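PDB 6NHX: ATP-dependent DNA ligase from Mycobacterium tuberculosis, which seals DNA strand breaks at the expense of ATP, working with Ku to repair double-strand breaks by non-homologous end joining. Local coordinates for residues F223-E235 with W281-R293. The protein carries 1 engineered substitution. Sequence-based numbering, arbitrary orientation.
Sequences FAGRVGTGLSERE and WTPEGRLRQSSWR. With ATP (adenosine-5'-triphosphate), chain B.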
loop_
_atom_site.group_PDB
_atom_site.type_symbol
_atom_site.label_atom_id
_atom_site.label_comp_id
_atom_site.label_asym_id
_atom_site.label_seq_id
_atom_site.Cartn_x
_atom_site.Cartn_y
_atom_site.Cartn_z
ATOM N N PHE A 223 -18.227 -17.916 4.522
ATOM C CA PHE A 223 -18.301 -17.182 3.264
ATOM C C PHE A 223 -18.685 -15.726 3.514
ATOM O O PHE A 223 -19.661 -15.430 4.216
ATOM C CB PHE A 223 -19.329 -17.882 2.374
ATOM C CG PHE A 223 -19.515 -17.261 1.024
ATOM C CD1 PHE A 223 -20.793 -17.046 0.526
ATOM C CD2 PHE A 223 -18.431 -16.931 0.235
ATOM C CE1 PHE A 223 -20.983 -16.496 -0.726
ATOM C CE2 PHE A 223 -18.614 -16.381 -1.017
ATOM C CZ PHE A 223 -19.897 -16.155 -1.497
ATOM N N ALA A 224 -17.892 -14.815 2.960
ATOM C CA ALA A 224 -18.082 -13.387 3.153
ATOM C C ALA A 224 -18.481 -12.664 1.874
ATOM O O ALA A 224 -18.658 -11.437 1.894
ATOM C CB ALA A 224 -16.794 -12.768 3.710
ATOM N N GLY A 225 -18.621 -13.377 0.771
ATOM C CA GLY A 225 -19.095 -12.797 -0.467
ATOM C C GLY A 225 -18.093 -12.943 -1.595
ATOM O O GLY A 225 -16.954 -13.375 -1.423
ATOM N N ARG A 226 -18.569 -12.587 -2.775
ATOM C CA ARG A 226 -17.726 -12.507 -3.948
ATOM C C ARG A 226 -17.172 -11.097 -4.056
ATOM O O ARG A 226 -17.900 -10.117 -3.871
ATOM C CB ARG A 226 -18.555 -12.820 -5.191
ATOM C CG ARG A 226 -17.804 -12.604 -6.478
ATOM C CD ARG A 226 -18.731 -12.589 -7.681
ATOM N NE ARG A 226 -19.688 -13.684 -7.619
ATOM C CZ ARG A 226 -19.399 -14.944 -7.918
ATOM N NH1 ARG A 226 -18.178 -15.277 -8.316
ATOM N NH2 ARG A 226 -20.337 -15.876 -7.822
ATOM N N VAL A 227 -15.877 -11.000 -4.335
ATOM C CA VAL A 227 -15.216 -9.721 -4.580
ATOM C C VAL A 227 -14.723 -9.715 -6.016
ATOM O O VAL A 227 -13.952 -10.592 -6.423
ATOM C CB VAL A 227 -14.083 -9.418 -3.576
ATOM C CG1 VAL A 227 -12.933 -10.409 -3.666
ATOM C CG2 VAL A 227 -13.581 -7.979 -3.757
ATOM N N GLY A 228 -15.192 -8.748 -6.795
ATOM C CA GLY A 228 -14.663 -8.580 -8.134
ATOM C C GLY A 228 -13.220 -8.107 -8.076
ATOM O O GLY A 228 -12.822 -7.368 -7.174
ATOM N N THR A 229 -12.425 -8.552 -9.048
ATOM C CA THR A 229 -11.022 -8.154 -9.094
ATOM C C THR A 229 -10.820 -6.765 -9.685
ATOM O O THR A 229 -9.789 -6.141 -9.419
ATOM C CB THR A 229 -10.191 -9.167 -9.891
ATOM O OG1 THR A 229 -10.617 -9.164 -11.261
ATOM C CG2 THR A 229 -10.340 -10.570 -9.309
ATOM N N GLY A 230 -11.777 -6.264 -10.459
ATOM C CA GLY A 230 -11.635 -5.010 -11.180
ATOM C C GLY A 230 -11.168 -5.239 -12.593
ATOM O O GLY A 230 -11.545 -4.499 -13.504
ATOM N N LEU A 231 -10.334 -6.266 -12.783
ATOM C CA LEU A 231 -9.848 -6.740 -14.077
ATOM C C LEU A 231 -8.758 -5.857 -14.668
ATOM O O LEU A 231 -9.033 -4.785 -15.205
ATOM C CB LEU A 231 -10.983 -6.967 -15.085
ATOM C CG LEU A 231 -12.118 -7.914 -14.685
ATOM C CD1 LEU A 231 -13.158 -8.024 -15.791
ATOM C CD2 LEU A 231 -11.588 -9.294 -14.323
ATOM N N SER A 232 -7.516 -6.303 -14.562
ATOM C CA SER A 232 -6.433 -5.778 -15.373
ATOM C C SER A 232 -6.172 -6.616 -16.608
ATOM O O SER A 232 -5.378 -6.202 -17.463
ATOM C CB SER A 232 -5.148 -5.656 -14.537
ATOM O OG SER A 232 -3.997 -5.867 -15.350
ATOM N N GLU A 233 -6.773 -7.803 -16.676
ATOM C CA GLU A 233 -6.393 -8.856 -17.614
ATOM C C GLU A 233 -4.933 -9.262 -17.441
ATOM O O GLU A 233 -4.422 -10.126 -18.167
ATOM C CB GLU A 233 -6.708 -8.506 -19.073
ATOM C CG GLU A 233 -8.177 -8.236 -19.320
ATOM C CD GLU A 233 -8.450 -7.862 -20.766
ATOM O OE1 GLU A 233 -7.494 -7.880 -21.576
ATOM O OE2 GLU A 233 -9.612 -7.545 -21.098
ATOM N N ARG A 234 -4.257 -8.641 -16.478
ATOM C CA ARG A 234 -2.972 -9.101 -15.980
ATOM C C ARG A 234 -3.019 -9.408 -14.494
ATOM O O ARG A 234 -2.318 -10.319 -14.036
ATOM C CB ARG A 234 -1.881 -8.059 -16.268
ATOM C CG ARG A 234 -0.690 -8.133 -15.342
ATOM C CD ARG A 234 0.638 -8.178 -16.090
ATOM N NE ARG A 234 1.712 -8.716 -15.256
ATOM C CZ ARG A 234 2.836 -9.236 -15.735
ATOM N NH1 ARG A 234 3.037 -9.282 -17.045
ATOM N NH2 ARG A 234 3.765 -9.699 -14.907
ATOM N N GLU A 235 -3.854 -8.678 -13.740
ATOM C CA GLU A 235 -4.238 -9.140 -12.411
ATOM C C GLU A 235 -4.599 -10.610 -12.443
ATOM O O GLU A 235 -4.240 -11.362 -11.533
ATOM C CB GLU A 235 -5.475 -8.383 -11.926
ATOM C CG GLU A 235 -5.228 -7.022 -11.340
ATOM C CD GLU A 235 -6.515 -6.231 -11.192
ATOM O OE1 GLU A 235 -7.356 -6.633 -10.364
ATOM O OE2 GLU A 235 -6.690 -5.211 -11.896
ATOM N N TRP A 281 -20.921 -4.869 7.175
ATOM C CA TRP A 281 -21.300 -6.272 7.114
ATOM C C TRP A 281 -22.816 -6.374 7.046
ATOM O O TRP A 281 -23.532 -5.582 7.666
ATOM C CB TRP A 281 -20.829 -7.003 8.373
ATOM C CG TRP A 281 -19.344 -7.184 8.489
ATOM C CD1 TRP A 281 -18.464 -6.335 9.088
ATOM C CD2 TRP A 281 -18.572 -8.303 8.029
ATOM N NE1 TRP A 281 -17.189 -6.847 9.020
ATOM C CE2 TRP A 281 -17.229 -8.054 8.374
ATOM C CE3 TRP A 281 -18.886 -9.485 7.351
ATOM C CZ2 TRP A 281 -16.200 -8.944 8.065
ATOM C CZ3 TRP A 281 -17.864 -10.372 7.049
ATOM C CH2 TRP A 281 -16.538 -10.095 7.404
ATOM N N THR A 282 -23.308 -7.330 6.270
ATOM C CA THR A 282 -24.717 -7.672 6.377
ATOM C C THR A 282 -24.923 -8.557 7.599
ATOM O O THR A 282 -23.980 -9.177 8.095
ATOM C CB THR A 282 -25.176 -8.441 5.146
ATOM O OG1 THR A 282 -24.657 -9.774 5.208
ATOM C CG2 THR A 282 -24.727 -7.768 3.862
ATOM N N PRO A 283 -26.154 -8.640 8.109
ATOM C CA PRO A 283 -26.405 -9.542 9.244
ATOM C C PRO A 283 -26.097 -11.007 8.951
ATOM O O PRO A 283 -25.828 -11.763 9.889
ATOM C CB PRO A 283 -27.890 -9.313 9.560
ATOM C CG PRO A 283 -28.465 -8.715 8.314
ATOM C CD PRO A 283 -27.363 -7.890 7.726
ATOM N N GLU A 284 -26.099 -11.423 7.684
ATOM C CA GLU A 284 -25.744 -12.787 7.302
ATOM C C GLU A 284 -24.239 -13.017 7.198
ATOM O O GLU A 284 -23.821 -14.143 6.910
ATOM C CB GLU A 284 -26.406 -13.149 5.971
ATOM C CG GLU A 284 -27.929 -13.139 6.011
ATOM C CD GLU A 284 -28.517 -11.739 5.909
ATOM O OE1 GLU A 284 -29.653 -11.537 6.389
ATOM O OE2 GLU A 284 -27.844 -10.839 5.356
ATOM N N GLY A 285 -23.420 -11.996 7.412
ATOM C CA GLY A 285 -21.982 -12.151 7.362
ATOM C C GLY A 285 -21.335 -11.861 6.028
ATOM O O GLY A 285 -20.212 -12.324 5.792
ATOM N N ARG A 286 -21.991 -11.109 5.152
ATOM C CA ARG A 286 -21.414 -10.746 3.866
ATOM C C ARG A 286 -20.889 -9.313 3.904
ATOM O O ARG A 286 -21.376 -8.475 4.663
ATOM C CB ARG A 286 -22.452 -10.865 2.750
ATOM C CG ARG A 286 -23.198 -12.193 2.719
ATOM C CD ARG A 286 -22.268 -13.330 2.326
ATOM N NE ARG A 286 -22.983 -14.597 2.186
ATOM C CZ ARG A 286 -23.639 -14.957 1.087
ATOM N NH1 ARG A 286 -23.675 -14.138 0.041
ATOM N NH2 ARG A 286 -24.262 -16.130 1.031
ATOM N N LEU A 287 -19.892 -9.032 3.067
ATOM C CA LEU A 287 -19.318 -7.694 2.962
ATOM C C LEU A 287 -20.065 -6.910 1.887
ATOM O O LEU A 287 -20.106 -7.326 0.724
ATOM C CB LEU A 287 -17.825 -7.778 2.647
ATOM C CG LEU A 287 -16.967 -8.402 3.746
ATOM C CD1 LEU A 287 -15.614 -8.817 3.179
ATOM C CD2 LEU A 287 -16.782 -7.439 4.913
ATOM N N ARG A 288 -20.665 -5.786 2.278
ATOM C CA ARG A 288 -21.339 -4.919 1.322
ATOM C C ARG A 288 -20.342 -3.984 0.648
ATOM O O ARG A 288 -19.336 -3.576 1.242
ATOM C CB ARG A 288 -22.418 -4.084 2.012
ATOM C CG ARG A 288 -23.696 -4.837 2.296
ATOM C CD ARG A 288 -24.848 -3.884 2.538
ATOM N NE ARG A 288 -26.135 -4.562 2.412
ATOM C CZ ARG A 288 -26.941 -4.827 3.434
ATOM N NH1 ARG A 288 -26.599 -4.461 4.662
ATOM N NH2 ARG A 288 -28.090 -5.452 3.228
ATOM N N GLN A 289 -20.633 -3.647 -0.610
ATOM C CA GLN A 289 -19.838 -2.697 -1.390
ATOM C C GLN A 289 -18.353 -3.037 -1.329
ATOM O O GLN A 289 -17.495 -2.182 -1.085
ATOM C CB GLN A 289 -20.108 -1.260 -0.954
ATOM C CG GLN A 289 -21.520 -0.798 -1.270
ATOM C CD GLN A 289 -21.754 0.640 -0.884
ATOM O OE1 GLN A 289 -22.505 0.928 0.047
ATOM N NE2 GLN A 289 -21.108 1.557 -1.594
ATOM N N SER A 290 -18.054 -4.309 -1.548
ATOM C CA SER A 290 -16.687 -4.777 -1.419
ATOM C C SER A 290 -15.856 -4.333 -2.616
ATOM O O SER A 290 -16.364 -4.159 -3.729
ATOM C CB SER A 290 -16.661 -6.303 -1.296
ATOM O OG SER A 290 -17.242 -6.912 -2.440
ATOM N N SER A 291 -14.563 -4.129 -2.377
ATOM C CA SER A 291 -13.640 -3.899 -3.473
ATOM C C SER A 291 -12.290 -4.487 -3.102
ATOM O O SER A 291 -11.921 -4.555 -1.927
ATOM C CB SER A 291 -13.507 -2.414 -3.843
ATOM O OG SER A 291 -12.978 -1.654 -2.772
ATOM N N TRP A 292 -11.558 -4.886 -4.127
ATOM C CA TRP A 292 -10.292 -5.590 -3.993
ATOM C C TRP A 292 -9.176 -4.594 -3.708
ATOM O O TRP A 292 -8.932 -3.683 -4.507
ATOM C CB TRP A 292 -10.043 -6.270 -5.337
ATOM C CG TRP A 292 -8.740 -6.974 -5.497
ATOM C CD1 TRP A 292 -7.714 -6.622 -6.330
ATOM C CD2 TRP A 292 -8.345 -8.190 -4.867
ATOM N NE1 TRP A 292 -6.690 -7.531 -6.228
ATOM C CE2 TRP A 292 -7.053 -8.506 -5.336
ATOM C CE3 TRP A 292 -8.947 -9.034 -3.933
ATOM C CZ2 TRP A 292 -6.358 -9.632 -4.908
ATOM C CZ3 TRP A 292 -8.252 -10.152 -3.507
ATOM C CH2 TRP A 292 -6.971 -10.440 -3.995
ATOM N N ARG A 293 -8.493 -4.749 -2.575
ATOM C CA ARG A 293 -7.255 -3.991 -2.417
ATOM C C ARG A 293 -6.056 -4.760 -2.956
ATOM O O ARG A 293 -5.309 -4.232 -3.786
ATOM C CB ARG A 293 -7.053 -3.537 -0.968
ATOM C CG ARG A 293 -6.091 -2.363 -0.849
ATOM C CD ARG A 293 -5.563 -2.224 0.564
ATOM N NE ARG A 293 -4.813 -0.984 0.737
ATOM C CZ ARG A 293 -4.171 -0.653 1.852
ATOM N NH1 ARG A 293 -4.179 -1.476 2.897
ATOM N NH2 ARG A 293 -3.527 0.503 1.925
HETATM P PG ATP B . 1.906 -1.097 7.738
HETATM O O1G ATP B . 1.610 0.222 8.423
HETATM O O2G ATP B . 2.488 -2.173 8.633
HETATM O O3G ATP B . 2.688 -0.916 6.449
HETATM P PB ATP B . -0.273 -1.777 5.904
HETATM O O1B ATP B . -1.580 -2.512 6.066
HETATM O O2B ATP B . 0.706 -2.159 4.816
HETATM O O3B ATP B . 0.465 -1.730 7.337
HETATM P PA ATP B . -1.915 0.605 5.715
HETATM O O1A ATP B . -2.628 0.364 7.011
HETATM O O2A ATP B . -2.520 0.376 4.354
HETATM O O3A ATP B . -0.544 -0.210 5.769
HETATM O "O5'" ATP B . -1.181 2.046 5.789
HETATM C "C5'" ATP B . -0.655 2.651 4.611
HETATM C "C4'" ATP B . 0.741 2.113 4.285
HETATM O "O4'" ATP B . 1.270 2.926 3.237
HETATM C "C3'" ATP B . 1.718 2.206 5.438
HETATM O "O3'" ATP B . 2.749 1.243 5.241
HETATM C "C2'" ATP B . 2.296 3.575 5.217
HETATM O "O2'" ATP B . 3.575 3.742 5.845
HETATM C "C1'" ATP B . 2.407 3.651 3.697
HETATM N N9 ATP B . 2.219 5.026 3.191
HETATM C C8 ATP B . 1.438 5.395 2.144
HETATM N N7 ATP B . 1.523 6.735 1.923
HETATM C C5 ATP B . 2.389 7.215 2.836
HETATM C C6 ATP B . 2.906 8.534 3.172
HETATM N N6 ATP B . 2.497 9.613 2.495
HETATM N N1 ATP B . 3.777 8.624 4.187
HETATM C C2 ATP B . 4.188 7.561 4.889
HETATM N N3 ATP B . 3.742 6.318 4.649
HETATM C C4 ATP B . 2.843 6.104 3.663
HETATM O O HOH W 1 -18.896 -9.191 -1.330
HETATM O O HOH W 2 -16.857 -6.573 -5.608
#
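Phe-223 and Arg-286 meet because Phe-223 carries CG anti to its main-chain nitrogen (chi1 -179°), while the arginine chain bends at chi2. Phe-223 CE1 thereby sits over one face of the guanidinium, near its centre, 3.6 Å from Arg-286 CZ. With the two planes 58° apart, this is an oblique contact and not a parallel stack.

Next to it, the backbones are joined by one direct hydrogen bond, from Leu-287 N to Ala-224 O (2.9 Å). The same carbonyl oxygen also receives a CA-H...O contact from Arg-286, and Ala-224 CA returns one to Gly-285 O at 3.6 Å. Further along, two waters take over the bridging: the first donates to both Arg-226 O and Leu-287 O, and the second accepts from Gly-228 N and donates to Ser-290 O. The short strand segments 223-228 and 291-293 cross at -65° and approach to 5.9 Å. They belong to the curled antiparallel sheet of the C-terminal OB domain, where strand 208-217 pairs with the first and strand 273-278 with the second.

Beyond the crossing, Val-227 points CG2 at the main chain of the other segment, 3.7 Å from Trp-292 N, and CG1 toward the indole. Glu-235, less well ordered, brings OE1 to 4.0 Å from Trp-292 CD1 with carboxylate and indole planes nearly parallel, and Leu-211, Ala-274 and Leu-239 also touch the tryptophan side chain. Buried here, Trp-292 NE1 has no polar partner in the model. From the adjoining residue, Arg-293 extends to ATP: NH1 and NH2 both donate to O2A, the latter at 2.6 Å, with the oxygen in the guanidinium plane, while Asp-33 and Glu-275 form salt bridges with the same group.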